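Local coordinates for protein 5,10-methylenetetrahydromethanopterin reductase (Methanopyrus kandleri, PDB 1EZW) that catalyses the reversible reduction of methylene-tetrahydromethanopterin to methyl-tetrahydromethanopterin with reduced coenzyme F420, a step of methanogenesis from carbon dioxide, at residues D38-L49 / L61-R71. Numbering follows the deposited sequence.
Sequences DHYNNYSYMGVL and LGPGITNPYTR
Leu61 begins the contact, its CG lying 3.9 Å from Leu49 CD2 as the two side chains run past each other in opposite directions. The other methyl of Leu49, CD1, rests on the backbone of Gly62, and also meets the ring of Pro63. Pro63 CB sits over the centre of the Tyr45 ring, 3.8 Å from the centroid, in a CH-pi contact. With CG between the backbone N and the carbonyl carbon (chi1 80°), the Tyr45 ring is brought against Pro63 and alongside Arg71. A cis peptide bond precedes Ile65, whose N shares a water with Asp38 N. Thr66 OG1 donates to Asp38 OD2 at 2.6 Å. A second water joins Thr66 OG1 to Tyr45 OH, which also bonds Asn79 of helix 73-86. A third connects Thr70 OG1 with Asp38 OD2. Arg71 closes the segment with an end-on salt bridge. Arg71 NH1 meets Asp38 OD1 at 3.0 Å in a fairly straight bond (163°), with OD1 near the guanidinium plane. Arg71 NH2 reaches Asp38 OD2 on its syn side at 2.9 Å. Thr66 OG1 and Arg71 NH2 approach OD2 from the same face of the carboxylate. Tyr45 CE2 lies over one face of the guanidinium, 3.6 Å from Arg71 CZ. With alanine at Asp38, the buried Arg71 would probably lose its countercharge and Thr66 OG1 its acceptor. Helix 45-49 runs nearly antiparallel to strand 61-63. This is the packing of a beta-alpha-beta unit, strand 33-36, helix 45-54 and strand 60-63, in the TIM barrel of the luciferase-like family, with the polar cluster tying together the loops that follow its two strands.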
ATOM      1  N   ASP A  38      -6.696  15.810 -14.050  1.00 19.26           N
ATOM      2  CA  ASP A  38      -7.371  16.381 -12.889  1.00 18.32           C
ATOM      3  C   ASP A  38      -8.715  16.977 -13.256  1.00 18.00           C
ATOM      4  O   ASP A  38      -8.778  18.158 -13.639  1.00 19.01           O
ATOM      5  CB  ASP A  38      -6.443  17.454 -12.241  1.00 17.03           C
ATOM      6  CG  ASP A  38      -7.145  18.279 -11.169  1.00 16.96           C
ATOM      7  OD1 ASP A  38      -7.982  17.684 -10.471  1.00 16.97           O
ATOM      8  OD2 ASP A  38      -6.848  19.489 -11.039  1.00 16.55           O
ATOM      9  N   HIS A  39      -9.786  16.174 -13.184  0.70 18.38           N
ATOM     10  CA  HIS A  39     -11.156  16.646 -13.504  0.70 17.96           C
ATOM     11  C   HIS A  39     -12.054  16.198 -12.355  0.70 16.97           C
ATOM     12  O   HIS A  39     -12.030  15.014 -12.012  0.70 15.64           O
ATOM     13  CB  HIS A  39     -11.667  16.017 -14.814  0.70 21.15           C
ATOM     14  CG  HIS A  39     -10.997  16.552 -16.043  0.70 22.70           C
ATOM     15  ND1 HIS A  39     -11.267  16.075 -17.309  0.70 24.48           N
ATOM     16  CD2 HIS A  39     -10.082  17.539 -16.197  0.70 24.24           C
ATOM     17  CE1 HIS A  39     -10.543  16.744 -18.189  0.70 24.58           C
ATOM     18  NE2 HIS A  39      -9.813  17.636 -17.539  0.70 25.44           N
ATOM     19  N   TYR A  40     -12.864  17.119 -11.806  1.00 16.55           N
ATOM     20  CA  TYR A  40     -13.706  16.816 -10.650  1.00 17.03           C
ATOM     21  C   TYR A  40     -14.624  15.618 -10.875  1.00 16.23           C
ATOM     22  O   TYR A  40     -15.018  14.938  -9.915  1.00 16.38           O
ATOM     23  CB  TYR A  40     -14.570  18.054 -10.282  1.00 17.50           C
ATOM     24  CG  TYR A  40     -15.793  18.135 -11.167  1.00 19.01           C
ATOM     25  CD1 TYR A  40     -16.956  17.425 -10.832  1.00 16.63           C
ATOM     26  CD2 TYR A  40     -15.700  18.694 -12.462  1.00 17.78           C
ATOM     27  CE1 TYR A  40     -17.983  17.224 -11.754  1.00 18.26           C
ATOM     28  CE2 TYR A  40     -16.737  18.499 -13.402  1.00 18.78           C
ATOM     29  CZ  TYR A  40     -17.851  17.760 -13.051  1.00 19.02           C
ATOM     30  OH  TYR A  40     -18.800  17.444 -14.009  1.00 20.54           O
ATOM     31  N   ASN A  41     -14.978  15.340 -12.137  1.00 16.20           N
ATOM     32  CA  ASN A  41     -15.924  14.257 -12.367  1.00 17.20           C
ATOM     33  C   ASN A  41     -15.336  12.868 -12.223  1.00 16.94           C
ATOM     34  O   ASN A  41     -16.056  11.889 -12.140  1.00 15.77           O
ATOM     35  CB  ASN A  41     -16.588  14.385 -13.757  1.00 18.05           C
ATOM     36  CG  ASN A  41     -15.585  14.539 -14.877  1.00 20.28           C
ATOM     37  OD1 ASN A  41     -14.755  15.428 -14.856  1.00 21.79           O
ATOM     38  ND2 ASN A  41     -15.686  13.688 -15.876  1.00 25.69           N
ATOM     39  N   ASN A  42     -14.016  12.792 -12.176  1.00 15.89           N
ATOM     40  CA  ASN A  42     -13.348  11.492 -12.076  1.00 16.02           C
ATOM     41  C   ASN A  42     -12.761  11.339 -10.692  1.00 16.07           C
ATOM     42  O   ASN A  42     -12.963  12.213  -9.845  1.00 15.54           O
ATOM     43  CB  ASN A  42     -12.248  11.427 -13.127  1.00 17.21           C
ATOM     44  CG  ASN A  42     -12.836  11.404 -14.536  1.00 19.72           C
ATOM     45  OD1 ASN A  42     -13.812  10.713 -14.770  1.00 20.41           O
ATOM     46  ND2 ASN A  42     -12.241  12.133 -15.456  1.00 22.24           N
ATOM     47  N   TYR A  43     -12.054  10.230 -10.452  1.00 14.29           N
ATOM     48  CA  TYR A  43     -11.437  10.062  -9.132  1.00 14.79           C
ATOM     49  C   TYR A  43     -10.330  11.132  -9.015  1.00 15.74           C
ATOM     50  O   TYR A  43      -9.748  11.592 -10.001  1.00 17.67           O
ATOM     51  CB  TYR A  43     -10.901   8.639  -8.970  1.00 13.92           C
ATOM     52  CG  TYR A  43     -11.995   7.619  -8.843  1.00 15.06           C
ATOM     53  CD1 TYR A  43     -12.340   6.795  -9.920  1.00 15.69           C
ATOM     54  CD2 TYR A  43     -12.698   7.489  -7.624  1.00 15.86           C
ATOM     55  CE1 TYR A  43     -13.376   5.837  -9.796  1.00 15.63           C
ATOM     56  CE2 TYR A  43     -13.711   6.557  -7.479  1.00 15.49           C
ATOM     57  CZ  TYR A  43     -14.047   5.736  -8.569  1.00 17.62           C
ATOM     58  OH  TYR A  43     -15.056   4.820  -8.407  1.00 18.52           O
ATOM     59  N   SER A  44     -10.053  11.557  -7.796  0.60 15.32           N
ATOM     60  CA  SER A  44      -9.126  12.656  -7.598  0.60 15.13           C
ATOM     61  C   SER A  44      -7.711  12.243  -7.850  0.60 15.09           C
ATOM     62  O   SER A  44      -7.311  11.129  -7.534  0.60 15.61           O
ATOM     63  CB  SER A  44      -9.280  13.226  -6.192  0.60 17.17           C
ATOM     64  OG  SER A  44      -8.815  12.315  -5.213  0.60 18.70           O
ATOM     65  N   TYR A  45      -6.951  13.163  -8.430  1.00 15.37           N
ATOM     66  CA  TYR A  45      -5.575  12.845  -8.792  1.00 16.66           C
ATOM     67  C   TYR A  45      -4.744  12.511  -7.566  1.00 16.86           C
ATOM     68  O   TYR A  45      -3.879  11.636  -7.654  1.00 17.16           O
ATOM     69  CB  TYR A  45      -4.919  13.959  -9.649  1.00 17.27           C
ATOM     70  CG  TYR A  45      -4.379  15.186  -8.917  1.00 16.40           C
ATOM     71  CD1 TYR A  45      -3.184  15.137  -8.159  1.00 16.12           C
ATOM     72  CD2 TYR A  45      -5.051  16.390  -9.002  1.00 16.28           C
ATOM     73  CE1 TYR A  45      -2.692  16.235  -7.529  1.00 17.20           C
ATOM     74  CE2 TYR A  45      -4.559  17.535  -8.364  1.00 15.20           C
ATOM     75  CZ  TYR A  45      -3.389  17.450  -7.638  1.00 16.19           C
ATOM     76  OH  TYR A  45      -2.879  18.541  -7.029  1.00 16.59           O
ATOM     77  N   MET A  46      -4.972  13.178  -6.432  1.00 16.76           N
ATOM     78  CA  MET A  46      -4.205  12.895  -5.231  1.00 16.90           C
ATOM     79  C   MET A  46      -4.496  11.483  -4.730  1.00 16.12           C
ATOM     80  O   MET A  46      -3.574  10.770  -4.327  1.00 16.85           O
ATOM     81  CB  MET A  46      -4.513  13.909  -4.110  1.00 20.44           C
ATOM     82  CG  MET A  46      -3.556  15.078  -4.061  1.00 24.40           C
ATOM     83  SD  MET A  46      -1.821  14.562  -4.047  1.00 23.33           S
ATOM     84  CE  MET A  46      -1.394  13.953  -2.367  1.00 27.08           C
ATOM     85  N   GLY A  47      -5.746  11.057  -4.764  1.00 14.67           N
ATOM     86  CA  GLY A  47      -6.031   9.699  -4.292  1.00 14.83           C
ATOM     87  C   GLY A  47      -5.435   8.644  -5.212  1.00 14.92           C
ATOM     88  O   GLY A  47      -4.771   7.705  -4.749  1.00 15.32           O
ATOM     89  N   VAL A  48      -5.674   8.799  -6.520  1.00 14.10           N
ATOM     90  CA  VAL A  48      -5.185   7.854  -7.504  1.00 12.79           C
ATOM     91  C   VAL A  48      -3.645   7.853  -7.547  1.00 14.23           C
ATOM     92  O   VAL A  48      -3.031   6.785  -7.600  1.00 15.50           O
ATOM     93  CB  VAL A  48      -5.767   8.200  -8.901  1.00 16.09           C
ATOM     94  CG1 VAL A  48      -5.149   7.288  -9.989  1.00 17.74           C
ATOM     95  CG2 VAL A  48      -7.281   8.024  -8.861  1.00 15.99           C
ATOM     96  N   LEU A  49      -3.008   9.028  -7.551  1.00 13.30           N
ATOM     97  CA  LEU A  49      -1.534   9.011  -7.587  1.00 15.35           C
ATOM     98  C   LEU A  49      -0.885   8.525  -6.295  1.00 15.77           C
ATOM     99  O   LEU A  49       0.195   7.948  -6.342  1.00 15.39           O
ATOM    100  CB  LEU A  49      -1.005  10.396  -7.973  1.00 15.16           C
ATOM    101  CG  LEU A  49      -1.244  10.781  -9.443  1.00 16.08           C
ATOM    102  CD1 LEU A  49      -0.940  12.294  -9.563  1.00 16.75           C
ATOM    103  CD2 LEU A  49      -0.379   9.972 -10.375  1.00 17.16           C
ATOM    104  N   LEU A  61       5.528  10.415 -11.200  0.60 16.49           N
ATOM    105  CA  LEU A  61       4.065  10.538 -10.982  0.60 16.08           C
ATOM    106  C   LEU A  61       3.561  11.956 -10.772  0.60 15.54           C
ATOM    107  O   LEU A  61       4.131  12.670  -9.962  0.60 15.57           O
ATOM    108  CB  LEU A  61       3.670   9.789  -9.656  0.60 15.93           C
ATOM    109  CG  LEU A  61       3.064   8.415  -9.335  0.60 20.94           C
ATOM    110  CD1 LEU A  61       3.040   7.508 -10.541  0.60 16.85           C
ATOM    111  CD2 LEU A  61       3.857   7.775  -8.173  0.60 19.02           C
ATOM    112  N   GLY A  62       2.517  12.377 -11.473  1.00 15.75           N
ATOM    113  CA  GLY A  62       1.974  13.682 -11.107  1.00 16.02           C
ATOM    114  C   GLY A  62       0.745  14.012 -11.875  1.00 15.15           C
ATOM    115  O   GLY A  62       0.338  13.311 -12.840  1.00 14.94           O
ATOM    116  N   PRO A  63       0.111  15.127 -11.484  1.00 16.16           N
ATOM    117  CA  PRO A  63      -1.091  15.556 -12.165  1.00 16.58           C
ATOM    118  C   PRO A  63      -0.748  16.033 -13.576  1.00 17.95           C
ATOM    119  O   PRO A  63       0.209  16.779 -13.745  1.00 18.23           O
ATOM    120  CB  PRO A  63      -1.617  16.674 -11.253  1.00 16.34           C
ATOM    121  CG  PRO A  63      -0.378  17.252 -10.653  1.00 16.66           C
ATOM    122  CD  PRO A  63       0.467  16.023 -10.361  1.00 16.46           C
ATOM    123  N   GLY A  64      -1.537  15.602 -14.562  1.00 18.00           N
ATOM    124  CA  GLY A  64      -1.317  16.006 -15.950  1.00 20.27           C
ATOM    125  C   GLY A  64      -2.673  16.194 -16.597  1.00 22.59           C
ATOM    126  O   GLY A  64      -3.167  15.287 -17.282  1.00 25.31           O
ATOM    127  N   ILE A  65      -3.278  17.372 -16.459  1.00 20.96           N
ATOM    128  CA  ILE A  65      -2.684  18.522 -15.783  1.00 21.27           C
ATOM    129  C   ILE A  65      -3.651  19.152 -14.806  1.00 20.77           C
ATOM    130  O   ILE A  65      -4.853  19.001 -14.941  1.00 23.80           O
ATOM    131  CB  ILE A  65      -2.342  19.621 -16.783  1.00 23.23           C
ATOM    132  CG1 ILE A  65      -3.557  19.880 -17.652  1.00 25.03           C
ATOM    133  CG2 ILE A  65      -1.162  19.208 -17.651  1.00 26.54           C
ATOM    134  CD1 ILE A  65      -3.358  21.073 -18.657  1.00 27.41           C
ATOM    135  N   THR A  66      -3.113  19.849 -13.813  1.00 16.69           N
ATOM    136  CA  THR A  66      -4.017  20.481 -12.879  1.00 16.86           C
ATOM    137  C   THR A  66      -4.104  21.948 -13.257  1.00 17.21           C
ATOM    138  O   THR A  66      -3.725  22.290 -14.362  1.00 18.35           O
ATOM    139  CB  THR A  66      -3.607  20.214 -11.418  1.00 16.09           C
ATOM    140  OG1 THR A  66      -4.607  20.806 -10.563  1.00 16.11           O
ATOM    141  CG2 THR A  66      -2.213  20.755 -11.086  1.00 16.84           C
ATOM    142  N   ASN A  67      -4.632  22.801 -12.394  1.00 17.18           N
ATOM    143  CA  ASN A  67      -4.805  24.215 -12.795  1.00 18.86           C
ATOM    144  C   ASN A  67      -4.727  25.135 -11.594  1.00 19.12           C
ATOM    145  O   ASN A  67      -4.760  24.695 -10.447  1.00 18.77           O
ATOM    146  CB  ASN A  67      -6.178  24.384 -13.506  1.00 18.03           C
ATOM    147  CG  ASN A  67      -7.347  23.986 -12.611  1.00 17.74           C
ATOM    148  OD1 ASN A  67      -7.847  22.840 -12.663  1.00 21.27           O
ATOM    149  ND2 ASN A  67      -7.768  24.902 -11.759  1.00 14.36           N
ATOM    150  N   PRO A  68      -4.628  26.441 -11.826  1.00 19.58           N
ATOM    151  CA  PRO A  68      -4.541  27.419 -10.711  1.00 17.89           C
ATOM    152  C   PRO A  68      -5.822  27.765  -9.984  1.00 17.42           C
ATOM    153  O   PRO A  68      -5.766  28.423  -8.941  1.00 19.37           O
ATOM    154  CB  PRO A  68      -4.063  28.710 -11.416  1.00 20.45           C
ATOM    155  CG  PRO A  68      -3.521  28.222 -12.770  1.00 20.41           C
ATOM    156  CD  PRO A  68      -4.454  27.106 -13.138  1.00 20.18           C
ATOM    157  N   TYR A  69      -6.956  27.329 -10.520  1.00 17.66           N
ATOM    158  CA  TYR A  69      -8.251  27.803 -10.052  1.00 19.28           C
ATOM    159  C   TYR A  69      -9.100  27.009  -9.104  1.00 18.64           C
ATOM    160  O   TYR A  69      -9.726  27.574  -8.214  1.00 21.23           O
ATOM    161  CB  TYR A  69      -9.136  28.105 -11.276  1.00 18.76           C
ATOM    162  CG  TYR A  69      -8.423  28.966 -12.313  1.00 21.44           C
ATOM    163  CD1 TYR A  69      -7.981  28.403 -13.516  1.00 21.40           C
ATOM    164  CD2 TYR A  69      -8.088  30.302 -12.036  1.00 23.53           C
ATOM    165  CE1 TYR A  69      -7.226  29.133 -14.421  1.00 23.89           C
ATOM    166  CE2 TYR A  69      -7.302  31.060 -12.966  1.00 24.73           C
ATOM    167  CZ  TYR A  69      -6.882  30.451 -14.151  1.00 25.89           C
ATOM    168  OH  TYR A  69      -6.115  31.151 -15.097  1.00 28.84           O
ATOM    169  N   THR A  70      -9.173  25.700  -9.317  1.00 17.50           N
ATOM    170  CA  THR A  70     -10.083  24.916  -8.496  1.00 16.44           C
ATOM    171  C   THR A  70      -9.564  24.616  -7.096  1.00 16.64           C
ATOM    172  O   THR A  70     -10.312  24.068  -6.283  1.00 17.27           O
ATOM    173  CB  THR A  70     -10.439  23.606  -9.185  1.00 17.64           C
ATOM    174  OG1 THR A  70      -9.234  22.834  -9.293  1.00 16.46           O
ATOM    175  CG2 THR A  70     -11.078  23.868 -10.622  1.00 15.68           C
ATOM    176  N   ARG A  71      -8.293  24.925  -6.825  1.00 17.21           N
ATOM    177  CA  ARG A  71      -7.719  24.728  -5.478  1.00 16.09           C
ATOM    178  C   ARG A  71      -6.762  25.885  -5.282  1.00 16.00           C
ATOM    179  O   ARG A  71      -6.134  26.343  -6.233  1.00 17.60           O
ATOM    180  CB  ARG A  71      -6.862  23.453  -5.408  1.00 15.64           C
ATOM    181  CG  ARG A  71      -7.633  22.176  -5.709  1.00 16.62           C
ATOM    182  CD  ARG A  71      -6.612  21.012  -5.606  1.00 16.23           C
ATOM    183  NE  ARG A  71      -7.186  19.715  -5.989  1.00 14.96           N
ATOM    184  CZ  ARG A  71      -7.438  19.369  -7.251  1.00 15.04           C
ATOM    185  NH1 ARG A  71      -7.961  18.180  -7.545  1.00 17.70           N
ATOM    186  NH2 ARG A  71      -7.166  20.227  -8.224  1.00 17.07           N
TER
HETATM  187  O   HOH W   1      -9.480  20.745 -11.103  1.00 17.04           O
HETATM  188  O   HOH W   2      -6.330  17.384 -16.678  1.00 36.66           O
HETATM  189  O   HOH W   3      -3.909  20.800  -7.763  1.00 16.14           O
HETATM  190  O   HOH W   4      -6.794  15.551  -5.927  0.40 16.34           O